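Local coordinates for protein adenosine kinase, putative (PDB 3OTX) that probably phosphorylates adenosine to AMP with ATP and magnesium in the purine salvage pathway, as a kinase of the PfkB family, at residues I92-R96 with Y97-L101; V242-I245 with A246-V250; A155-R158 with A159-S163. The protein carries 1 engineered substitution. All coordinates share one frame; numbering follows the deposited sequence.

The three contacts are local, each within or at the start of one helix, and all belong to the ribokinase-like domain of the PfkB family. Along the chain interaction 1 comes first, then interaction 3, then interaction 2. Interactions 1 and 2 lie on opposite sides of the chain's centre, about 40 Å apart between centres: helix 96-108 starts just after edge strand 91-92 of the large mixed sheet, whereas helix 242-251 packs on strands 262-267, 270-276 and 279-283 at the other end. Helix 154-162 leads into strand 165-169; the centre of interaction 3 is about 23 Å from that of interaction 1 and 33 Å from that of interaction 2. Helices thus border the sheet that carries ADP-binding Asn224 and Thr266.

Interaction 1: I92-R96 with Y97-L101; sequences IADDR and YGKVL
Asp95 OD1 is gripped by two donors: the backbone N-H of Gly98, at 2.9 Å from Gly98 N to Asp95 OD1 with an angle of 155° at the hydrogen, and the hydroxyl of Ser122 on strand 122-130. The Gly98 bond comes in nearly along the C-O axis of the carboxylate. CG of Asp95 sits between the backbone N and the carbonyl carbon (chi1 59°), and this folds the short side chain back over the first turn, where it can reach an amide that has no helical carbonyl before it. Asp95 is therefore the N-cap of helix 96-108, and its negative charge would also suit the positive end of the helix dipole. The first helical bonds follow directly, Lys99 N to Asp95 O at 2.8 Å and Val100 N to Arg96 O at 3.1 Å.

This cap ends the short connection from edge strand 91-92 of the large sheet into the helix, with Asp94 at the centre of an inverse gamma turn. On the outer side Lys99 NZ forms a salt bridge with Asp94 OD1 at 2.8 Å, meeting the oxygen from above the carboxylate plane; the lysine chain is stretched until CE and bends only at chi4 (-65°), which swings the ammonium across to the aspartate. Arg96 lays one face of its guanidinium over Val100 CG2, which stands 3.5 Å above the plane and toward its rim.

On the inner side the backbones come close. Gly98 CA approaches Ala93 O at 3.4 Å in a straight CA-H...O contact; glycine, having no side chain, lets the helix backbone come this near to the Ala93 carbonyl. Beside it Ile92 CD1 rests on Gly98 O at 3.6 Å, while Tyr97 turns its ring toward Tyr61, Ser122 and Ala124.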
ATOM      1  N   ILE A  92      -6.925   6.817  13.875  1.00 12.94           N
ATOM      2  CA  ILE A  92      -6.960   5.745  14.859  1.00 12.51           C
ATOM      3  C   ILE A  92      -7.802   6.193  16.038  1.00 14.81           C
ATOM      4  O   ILE A  92      -8.257   7.355  16.079  1.00 15.80           O
ATOM      5  CB  ILE A  92      -5.549   5.410  15.416  1.00 14.51           C
ATOM      6  CG1 ILE A  92      -4.869   6.652  16.061  1.00 13.05           C
ATOM      7  CG2 ILE A  92      -4.652   4.811  14.343  1.00 16.11           C
ATOM      8  CD1 ILE A  92      -3.552   6.358  16.792  1.00 13.97           C
ATOM      9  N   ALA A  93      -8.026   5.276  16.967  1.00 15.23           N
ATOM     10  CA  ALA A  93      -8.528   5.623  18.295  1.00 14.26           C
ATOM     11  C   ALA A  93      -7.391   5.569  19.298  1.00 17.15           C
ATOM     12  O   ALA A  93      -6.373   4.921  19.048  1.00 15.81           O
ATOM     13  CB  ALA A  93      -9.699   4.678  18.720  1.00 15.40           C
ATOM     14  N   ASP A  94      -7.572   6.221  20.450  1.00 18.63           N
ATOM     15  CA  ASP A  94      -6.563   6.162  21.536  1.00 19.90           C
ATOM     16  C   ASP A  94      -6.818   4.917  22.386  1.00 21.47           C
ATOM     17  O   ASP A  94      -7.046   4.976  23.609  1.00 21.66           O
ATOM     18  CB  ASP A  94      -6.599   7.443  22.378  1.00 24.90           C
ATOM     19  CG  ASP A  94      -5.399   7.577  23.302  1.00 33.87           C
ATOM     20  OD1 ASP A  94      -4.300   7.095  22.953  1.00 32.62           O
ATOM     21  OD2 ASP A  94      -5.560   8.165  24.395  1.00 40.42           O
ATOM     22  N   ASP A  95      -6.825   3.783  21.705  1.00 18.41           N
ATOM     23  CA  ASP A  95      -6.995   2.494  22.319  1.00 17.35           C
ATOM     24  C   ASP A  95      -5.725   1.660  22.201  1.00 15.49           C
ATOM     25  O   ASP A  95      -4.684   2.152  21.722  1.00 17.20           O
ATOM     26  CB  ASP A  95      -8.225   1.792  21.749  1.00 17.92           C
ATOM     27  CG  ASP A  95      -8.161   1.575  20.239  1.00 18.28           C
ATOM     28  OD1 ASP A  95      -7.098   1.792  19.608  1.00 16.44           O
ATOM     29  OD2 ASP A  95      -9.205   1.190  19.680  1.00 16.87           O
ATOM     30  N   ARG A  96      -5.769   0.424  22.705  1.00 17.61           N
ATOM     31  CA  ARG A  96      -4.563  -0.395  22.728  1.00 15.89           C
ATOM     32  C   ARG A  96      -3.985  -0.564  21.330  1.00 16.36           C
ATOM     33  O   ARG A  96      -2.780  -0.332  21.123  1.00 18.06           O
ATOM     34  CB  ARG A  96      -4.846  -1.736  23.412  1.00 19.70           C
ATOM     35  CG  ARG A  96      -3.699  -2.734  23.348  1.00 24.22           C
ATOM     36  CD  ARG A  96      -2.484  -2.327  24.150  1.00 29.84           C
ATOM     37  NE  ARG A  96      -1.334  -3.171  23.833  1.00 28.84           N
ATOM     38  CZ  ARG A  96      -0.126  -3.014  24.361  1.00 36.12           C
ATOM     39  NH1 ARG A  96       0.087  -2.057  25.245  1.00 38.10           N
ATOM     40  NH2 ARG A  96       0.869  -3.819  24.005  1.00 46.31           N
ATOM     41  N   TYR A  97      -4.829  -0.907  20.347  1.00 15.22           N
ATOM     42  CA  TYR A  97      -4.335  -1.085  18.967  1.00 12.53           C
ATOM     43  C   TYR A  97      -3.759   0.208  18.394  1.00 11.77           C
ATOM     44  O   TYR A  97      -2.680   0.186  17.787  1.00 13.26           O
ATOM     45  CB  TYR A  97      -5.454  -1.568  18.020  1.00 16.08           C
ATOM     46  CG  TYR A  97      -5.858  -3.004  18.159  1.00 17.05           C
ATOM     47  CD1 TYR A  97      -5.387  -3.784  19.209  1.00 18.56           C
ATOM     48  CD2 TYR A  97      -6.779  -3.562  17.281  1.00 22.52           C
ATOM     49  CE1 TYR A  97      -5.826  -5.131  19.375  1.00 22.23           C
ATOM     50  CE2 TYR A  97      -7.203  -4.888  17.418  1.00 23.96           C
ATOM     51  CZ  TYR A  97      -6.724  -5.654  18.455  1.00 23.64           C
ATOM     52  OH  TYR A  97      -7.137  -6.949  18.566  1.00 22.99           O
ATOM     53  N   GLY A  98      -4.462   1.327  18.605  1.00 13.89           N
ATOM     54  CA  GLY A  98      -4.013   2.633  18.102  1.00 12.51           C
ATOM     55  C   GLY A  98      -2.669   3.025  18.700  1.00 13.34           C
ATOM     56  O   GLY A  98      -1.783   3.480  17.965  1.00 13.29           O
ATOM     57  N   LYS A  99      -2.529   2.824  20.013  1.00 15.72           N
ATOM     58  CA  LYS A  99      -1.274   3.192  20.677  1.00 15.01           C
ATOM     59  C   LYS A  99      -0.121   2.367  20.113  1.00 15.58           C
ATOM     60  O   LYS A  99       0.978   2.890  19.902  1.00 16.22           O
ATOM     61  CB  LYS A  99      -1.356   3.008  22.170  1.00 14.62           C
ATOM     62  CG  LYS A  99      -2.278   4.011  22.872  1.00 15.32           C
ATOM     63  CD  LYS A  99      -2.482   3.554  24.359  1.00 20.66           C
ATOM     64  CE  LYS A  99      -3.557   4.389  25.067  1.00 23.77           C
ATOM     65  NZ  LYS A  99      -3.159   5.823  25.210  1.00 26.81           N
ATOM     66  N   VAL A 100      -0.361   1.076  19.902  1.00 16.55           N
ATOM     67  CA  VAL A 100       0.671   0.188  19.324  1.00 16.92           C
ATOM     68  C   VAL A 100       1.037   0.549  17.890  1.00 14.88           C
ATOM     69  O   VAL A 100       2.228   0.567  17.554  1.00 17.66           O
ATOM     70  CB  VAL A 100       0.265  -1.314  19.431  1.00 16.45           C
ATOM     71  CG1 VAL A 100       1.160  -2.176  18.541  1.00 23.95           C
ATOM     72  CG2 VAL A 100       0.322  -1.762  20.898  1.00 20.50           C
ATOM     73  N   LEU A 101       0.058   0.876  17.053  1.00 13.24           N
ATOM     74  CA  LEU A 101       0.342   1.250  15.672  1.00 15.27           C
ATOM     75  C   LEU A 101       1.169   2.521  15.664  1.00 15.52           C
ATOM     76  O   LEU A 101       2.170   2.648  14.924  1.00 17.83           O
ATOM     77  CB  LEU A 101      -0.952   1.480  14.894  1.00 15.39           C
ATOM     78  CG  LEU A 101      -1.821   0.240  14.643  1.00 14.87           C
ATOM     79  CD1 LEU A 101      -3.199   0.669  14.181  1.00 17.12           C
ATOM     80  CD2 LEU A 101      -1.170  -0.614  13.561  1.00 22.04           C
TER

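Interaction 2: V242-I245 with A246-V250; sequences VEEI and ARRAV
Residues 242-250 form regular alpha helix, with four successive i to i+4 bonds running from the carbonyls of Val242, Glu243, Glu244 and Ile245 to the amides of Ala246, Arg247, Arg248 and Ala249, all at 2.9 to 3.0 Å from N to O. This is the amphipathic helix 242-251, which packs against strands 262-267 and 270-276 near one end of the large ribokinase-fold sheet. Val242 and Ile245 lie on Phe265, and Ala246, with only a methyl to place, fits close against Val273 and Ala275.

The polar side carries a salt-bridge network in which Glu244 is shared by two arginines, one turn ahead at i+3 and i+4. Its chain leaves with CG anti to the backbone N and bends at chi2 (61°), bringing the carboxylate round over the following turn. One oxygen serves each partner: Arg247 NH1 reaches Glu244 OE1 at 3.1 Å, nearly end-on to its C-O bond, with the oxygen at the edge of the guanidinium and in its plane; the carboxylate and guanidinium planes are 33° apart. Arg247 NH1 also donates to a water that makes a weak bond to Glu243 OE1. Two arginines this close probably favour the charged form of Glu244.

Arg248 comes differently, its chain extended from CG to NE and its guanidinium also in cation-pi contact with Trp237. Its flat group stands almost perpendicular to the carboxylate, yet Arg248 NE points almost straight at Glu244 OE2, 2.8 Å away, using the anti lone pair of that oxygen.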
ATOM      1  N   VAL A 242       0.190  -8.096 -19.602  1.00 24.06           N
ATOM      2  CA  VAL A 242       0.576  -7.077 -18.640  1.00 23.75           C
ATOM      3  C   VAL A 242       1.380  -5.946 -19.266  1.00 22.50           C
ATOM      4  O   VAL A 242       1.191  -4.771 -18.906  1.00 22.05           O
ATOM      5  CB  VAL A 242       1.321  -7.716 -17.439  1.00 23.10           C
ATOM      6  CG1 VAL A 242       1.760  -6.668 -16.434  1.00 23.83           C
ATOM      7  CG2 VAL A 242       0.416  -8.775 -16.780  1.00 26.92           C
ATOM      8  N   GLU A 243       2.263  -6.280 -20.207  1.00 22.52           N
ATOM      9  CA  GLU A 243       3.013  -5.249 -20.916  1.00 22.49           C
ATOM     10  C   GLU A 243       2.050  -4.322 -21.664  1.00 21.66           C
ATOM     11  O   GLU A 243       2.198  -3.110 -21.595  1.00 24.54           O
ATOM     12  CB  GLU A 243       4.044  -5.852 -21.871  1.00 25.49           C
ATOM     13  CG  GLU A 243       5.254  -6.389 -21.111  1.00 29.84           C
ATOM     14  CD  GLU A 243       6.378  -6.825 -22.040  1.00 40.15           C
ATOM     15  OE1 GLU A 243       6.565  -6.211 -23.113  1.00 43.99           O
ATOM     16  OE2 GLU A 243       7.076  -7.792 -21.682  1.00 42.34           O
ATOM     17  N   GLU A 244       1.064  -4.891 -22.341  1.00 21.03           N
ATOM     18  CA  GLU A 244       0.101  -4.083 -23.121  1.00 23.10           C
ATOM     19  C   GLU A 244      -0.774  -3.240 -22.192  1.00 23.41           C
ATOM     20  O   GLU A 244      -1.026  -2.072 -22.455  1.00 22.72           O
ATOM     21  CB  GLU A 244      -0.746  -4.980 -24.049  1.00 23.68           C
ATOM     22  CG  GLU A 244      -1.803  -4.247 -24.877  1.00 26.50           C
ATOM     23  CD  GLU A 244      -1.206  -3.212 -25.829  1.00 30.62           C
ATOM     24  OE1 GLU A 244       0.012  -3.261 -26.110  1.00 28.94           O
ATOM     25  OE2 GLU A 244      -1.973  -2.333 -26.266  1.00 27.10           O
ATOM     26  N   ILE A 245      -1.208  -3.824 -21.077  1.00 19.54           N
ATOM     27  CA  ILE A 245      -1.987  -3.067 -20.086  1.00 20.39           C
ATOM     28  C   ILE A 245      -1.192  -1.868 -19.584  1.00 22.36           C
ATOM     29  O   ILE A 245      -1.727  -0.754 -19.485  1.00 21.89           O
ATOM     30  CB  ILE A 245      -2.478  -3.982 -18.933  1.00 17.72           C
ATOM     31  CG1 ILE A 245      -3.354  -5.103 -19.508  1.00 22.40           C
ATOM     32  CG2 ILE A 245      -3.279  -3.190 -17.889  1.00 16.18           C
ATOM     33  CD1 ILE A 245      -3.621  -6.267 -18.531  1.00 21.54           C
ATOM     34  N   ALA A 246       0.083  -2.082 -19.269  1.00 20.11           N
ATOM     35  CA  ALA A 246       0.965  -0.991 -18.844  1.00 19.71           C
ATOM     36  C   ALA A 246       1.114   0.105 -19.922  1.00 18.55           C
ATOM     37  O   ALA A 246       0.987   1.295 -19.605  1.00 18.60           O
ATOM     38  CB  ALA A 246       2.336  -1.523 -18.381  1.00 21.86           C
ATOM     39  N   ARG A 247       1.350  -0.298 -21.177  1.00 17.98           N
ATOM     40  CA  ARG A 247       1.445   0.627 -22.309  1.00 22.54           C
ATOM     41  C   ARG A 247       0.201   1.503 -22.362  1.00 23.20           C
ATOM     42  O   ARG A 247       0.289   2.739 -22.465  1.00 22.72           O
ATOM     43  CB  ARG A 247       1.569  -0.199 -23.605  1.00 22.29           C
ATOM     44  CG  ARG A 247       1.861   0.564 -24.881  1.00 30.36           C
ATOM     45  CD  ARG A 247       2.243  -0.447 -25.981  1.00 31.45           C
ATOM     46  NE  ARG A 247       3.608  -0.949 -25.800  1.00 43.94           N
ATOM     47  CZ  ARG A 247       3.963  -2.218 -25.582  1.00 41.20           C
ATOM     48  NH1 ARG A 247       3.068  -3.206 -25.526  1.00 34.12           N
ATOM     49  NH2 ARG A 247       5.248  -2.503 -25.433  1.00 43.83           N
ATOM     50  N   ARG A 248      -0.959   0.865 -22.300  1.00 21.20           N
ATOM     51  CA  ARG A 248      -2.225   1.603 -22.392  1.00 23.52           C
ATOM     52  C   ARG A 248      -2.485   2.490 -21.141  1.00 22.75           C
ATOM     53  O   ARG A 248      -3.103   3.558 -21.239  1.00 22.71           O
ATOM     54  CB  ARG A 248      -3.396   0.655 -22.629  1.00 20.09           C
ATOM     55  CG  ARG A 248      -3.336  -0.165 -23.888  1.00 21.78           C
ATOM     56  CD  ARG A 248      -4.565  -1.026 -24.002  1.00 23.59           C
ATOM     57  NE  ARG A 248      -4.457  -1.982 -25.100  1.00 23.67           N
ATOM     58  CZ  ARG A 248      -5.455  -2.730 -25.550  1.00 20.96           C
ATOM     59  NH1 ARG A 248      -6.662  -2.631 -25.001  1.00 26.11           N
ATOM     60  NH2 ARG A 248      -5.253  -3.569 -26.557  1.00 23.70           N
ATOM     61  N   ALA A 249      -2.044   2.067 -19.964  1.00 18.49           N
ATOM     62  CA  ALA A 249      -2.262   2.903 -18.766  1.00 16.54           C
ATOM     63  C   ALA A 249      -1.391   4.139 -18.849  1.00 21.87           C
ATOM     64  O   ALA A 249      -1.690   5.164 -18.237  1.00 23.04           O
ATOM     65  CB  ALA A 249      -1.934   2.107 -17.502  1.00 16.93           C
ATOM     66  N   VAL A 250      -0.310   4.048 -19.614  1.00 21.57           N
ATOM     67  CA  VAL A 250       0.545   5.207 -19.812  1.00 23.40           C
ATOM     68  C   VAL A 250      -0.149   6.233 -20.708  1.00 22.16           C
ATOM     69  O   VAL A 250      -0.208   7.417 -20.353  1.00 25.09           O
ATOM     70  CB  VAL A 250       1.945   4.825 -20.360  1.00 24.74           C
ATOM     71  CG1 VAL A 250       2.686   6.057 -20.895  1.00 25.19           C
ATOM     72  CG2 VAL A 250       2.753   4.116 -19.261  1.00 21.81           C
TER
HETATM   73  O   HOH W   1       4.160  -6.243 -25.388  1.00 36.16           O

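Interaction 3: A155-R158 with A159-S163; sequences AVVR and AMDES
Asp161 sits beside Val157 one turn further on, and the two side chains run alongside each other in the same direction, with Val157 CG1 3.6 Å from Asp161 OD2. The Asp161 amide is bonded to the Val157 carbonyl at 2.8 Å from Asp161 N to Val157 O. What holds the acid is Lys186 of helix 177-189, which makes a salt bridge to Asp161 OD1.

Glu162 CG is tucked in close to both backbone neighbours of CA (chi1 71°), and this folds the chain over Arg158 O, 3.4 Å from Glu162 CG. Arg158 runs out extended, its NE 4.2 Å from Glu162 OE1, too far apart for a salt bridge although the charges are opposite. The salt-bridge partner of Glu162 is Arg9, which meets OE2.

These residues make up the last turns of helix 154-162, which leads into strand 165-169, in the parallel part of the large mixed sheet. The bond from Glu162 N to Arg158 O, at 3.1 Å, is bent to 141° as the helix ends, and Ser163 then leaves helical geometry. Its hydroxyl donates back to the helix, from Ser163 OG to Ala159 O at 2.6 Å, so the small polar residue supplies a bond where the spiral stops.

On the buried side Met160 extends past Val156, Val156 CG1 to Met160 CE being 4.4 Å, and its long unbranched chain packs against Tyr11, Met151 and Ala183.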
ATOM      1  N   ALA A 155      -0.811  20.308  11.310  1.00 25.80           N
ATOM      2  CA  ALA A 155       0.154  19.206  11.224  1.00 25.64           C
ATOM      3  C   ALA A 155       0.129  18.522   9.859  1.00 20.33           C
ATOM      4  O   ALA A 155       1.189  18.221   9.295  1.00 23.25           O
ATOM      5  CB  ALA A 155      -0.084  18.189  12.331  1.00 29.72           C
ATOM      6  N   VAL A 156      -1.073  18.304   9.324  1.00 16.48           N
ATOM      7  CA  VAL A 156      -1.232  17.669   8.010  1.00 15.34           C
ATOM      8  C   VAL A 156      -0.828  18.613   6.858  1.00 15.89           C
ATOM      9  O   VAL A 156      -0.127  18.217   5.942  1.00 15.13           O
ATOM     10  CB  VAL A 156      -2.649  17.106   7.833  1.00 16.47           C
ATOM     11  CG1 VAL A 156      -2.889  16.531   6.393  1.00 15.87           C
ATOM     12  CG2 VAL A 156      -2.901  16.030   8.920  1.00 18.28           C
ATOM     13  N   VAL A 157      -1.252  19.868   6.928  1.00 19.02           N
ATOM     14  CA  VAL A 157      -0.896  20.814   5.844  1.00 19.93           C
ATOM     15  C   VAL A 157       0.617  21.072   5.840  1.00 19.38           C
ATOM     16  O   VAL A 157       1.246  21.146   4.775  1.00 17.89           O
ATOM     17  CB  VAL A 157      -1.711  22.109   5.943  1.00 21.85           C
ATOM     18  CG1 VAL A 157      -1.216  23.129   4.913  1.00 26.81           C
ATOM     19  CG2 VAL A 157      -3.201  21.805   5.731  1.00 23.88           C
ATOM     20  N   ARG A 158       1.203  21.170   7.030  1.00 17.50           N
ATOM     21  CA  ARG A 158       2.653  21.312   7.170  1.00 20.18           C
ATOM     22  C   ARG A 158       3.350  20.124   6.546  1.00 18.43           C
ATOM     23  O   ARG A 158       4.297  20.288   5.771  1.00 19.92           O
ATOM     24  CB  ARG A 158       3.020  21.428   8.656  1.00 24.51           C
ATOM     25  CG  ARG A 158       4.518  21.344   8.957  1.00 39.89           C
ATOM     26  CD  ARG A 158       4.735  21.192  10.462  1.00 56.60           C
ATOM     27  NE  ARG A 158       6.147  21.092  10.831  1.00 67.27           N
ATOM     28  CZ  ARG A 158       6.596  21.011  12.084  1.00 70.67           C
ATOM     29  NH1 ARG A 158       5.748  21.018  13.106  1.00 71.01           N
ATOM     30  NH2 ARG A 158       7.900  20.924  12.318  1.00 69.55           N
ATOM     31  N   ALA A 159       2.874  18.924   6.840  1.00 19.07           N
ATOM     32  CA  ALA A 159       3.481  17.726   6.239  1.00 16.99           C
ATOM     33  C   ALA A 159       3.362  17.688   4.729  1.00 15.92           C
ATOM     34  O   ALA A 159       4.325  17.327   4.024  1.00 18.58           O
ATOM     35  CB  ALA A 159       2.881  16.454   6.859  1.00 15.14           C
ATOM     36  N   MET A 160       2.197  18.074   4.211  1.00 17.06           N
ATOM     37  CA  MET A 160       2.037  18.128   2.770  1.00 16.07           C
ATOM     38  C   MET A 160       2.957  19.208   2.166  1.00 15.28           C
ATOM     39  O   MET A 160       3.604  18.958   1.151  1.00 14.98           O
ATOM     40  CB  MET A 160       0.592  18.410   2.392  1.00 14.76           C
ATOM     41  CG  MET A 160      -0.348  17.233   2.641  1.00 17.34           C
ATOM     42  SD  MET A 160      -1.877  17.496   1.679  1.00 20.43           S
ATOM     43  CE  MET A 160      -2.736  15.959   2.061  1.00 19.02           C
ATOM     44  N   ASP A 161       3.027  20.375   2.800  1.00 17.42           N
ATOM     45  CA  ASP A 161       3.865  21.456   2.255  1.00 15.11           C
ATOM     46  C   ASP A 161       5.337  21.095   2.182  1.00 18.01           C
ATOM     47  O   ASP A 161       6.027  21.562   1.297  1.00 21.82           O
ATOM     48  CB  ASP A 161       3.707  22.773   3.016  1.00 16.36           C
ATOM     49  CG  ASP A 161       2.360  23.438   2.756  1.00 19.48           C
ATOM     50  OD1 ASP A 161       1.749  23.161   1.690  1.00 24.54           O
ATOM     51  OD2 ASP A 161       1.911  24.219   3.603  1.00 21.72           O
ATOM     52  N   GLU A 162       5.800  20.248   3.111  1.00 18.94           N
ATOM     53  CA  GLU A 162       7.229  19.900   3.140  1.00 21.20           C
ATOM     54  C   GLU A 162       7.588  18.648   2.305  1.00 17.36           C
ATOM     55  O   GLU A 162       8.770  18.368   2.055  1.00 20.59           O
ATOM     56  CB  GLU A 162       7.719  19.774   4.591  1.00 25.64           C
ATOM     57  CG  GLU A 162       7.179  18.558   5.289  1.00 37.40           C
ATOM     58  CD  GLU A 162       7.327  18.589   6.804  1.00 47.17           C
ATOM     59  OE1 GLU A 162       7.875  19.564   7.368  1.00 45.15           O
ATOM     60  OE2 GLU A 162       6.865  17.617   7.430  1.00 41.26           O
ATOM     61  N   SER A 163       6.566  17.902   1.874  1.00 14.82           N
ATOM     62  CA  SER A 163       6.768  16.644   1.123  1.00 12.49           C
ATOM     63  C   SER A 163       6.852  16.897  -0.370  1.00 13.97           C
ATOM     64  O   SER A 163       6.296  17.897  -0.889  1.00 17.24           O
ATOM     65  CB  SER A 163       5.618  15.654   1.418  1.00 14.84           C
ATOM     66  OG  SER A 163       5.593  15.350   2.806  1.00 17.37           O
TER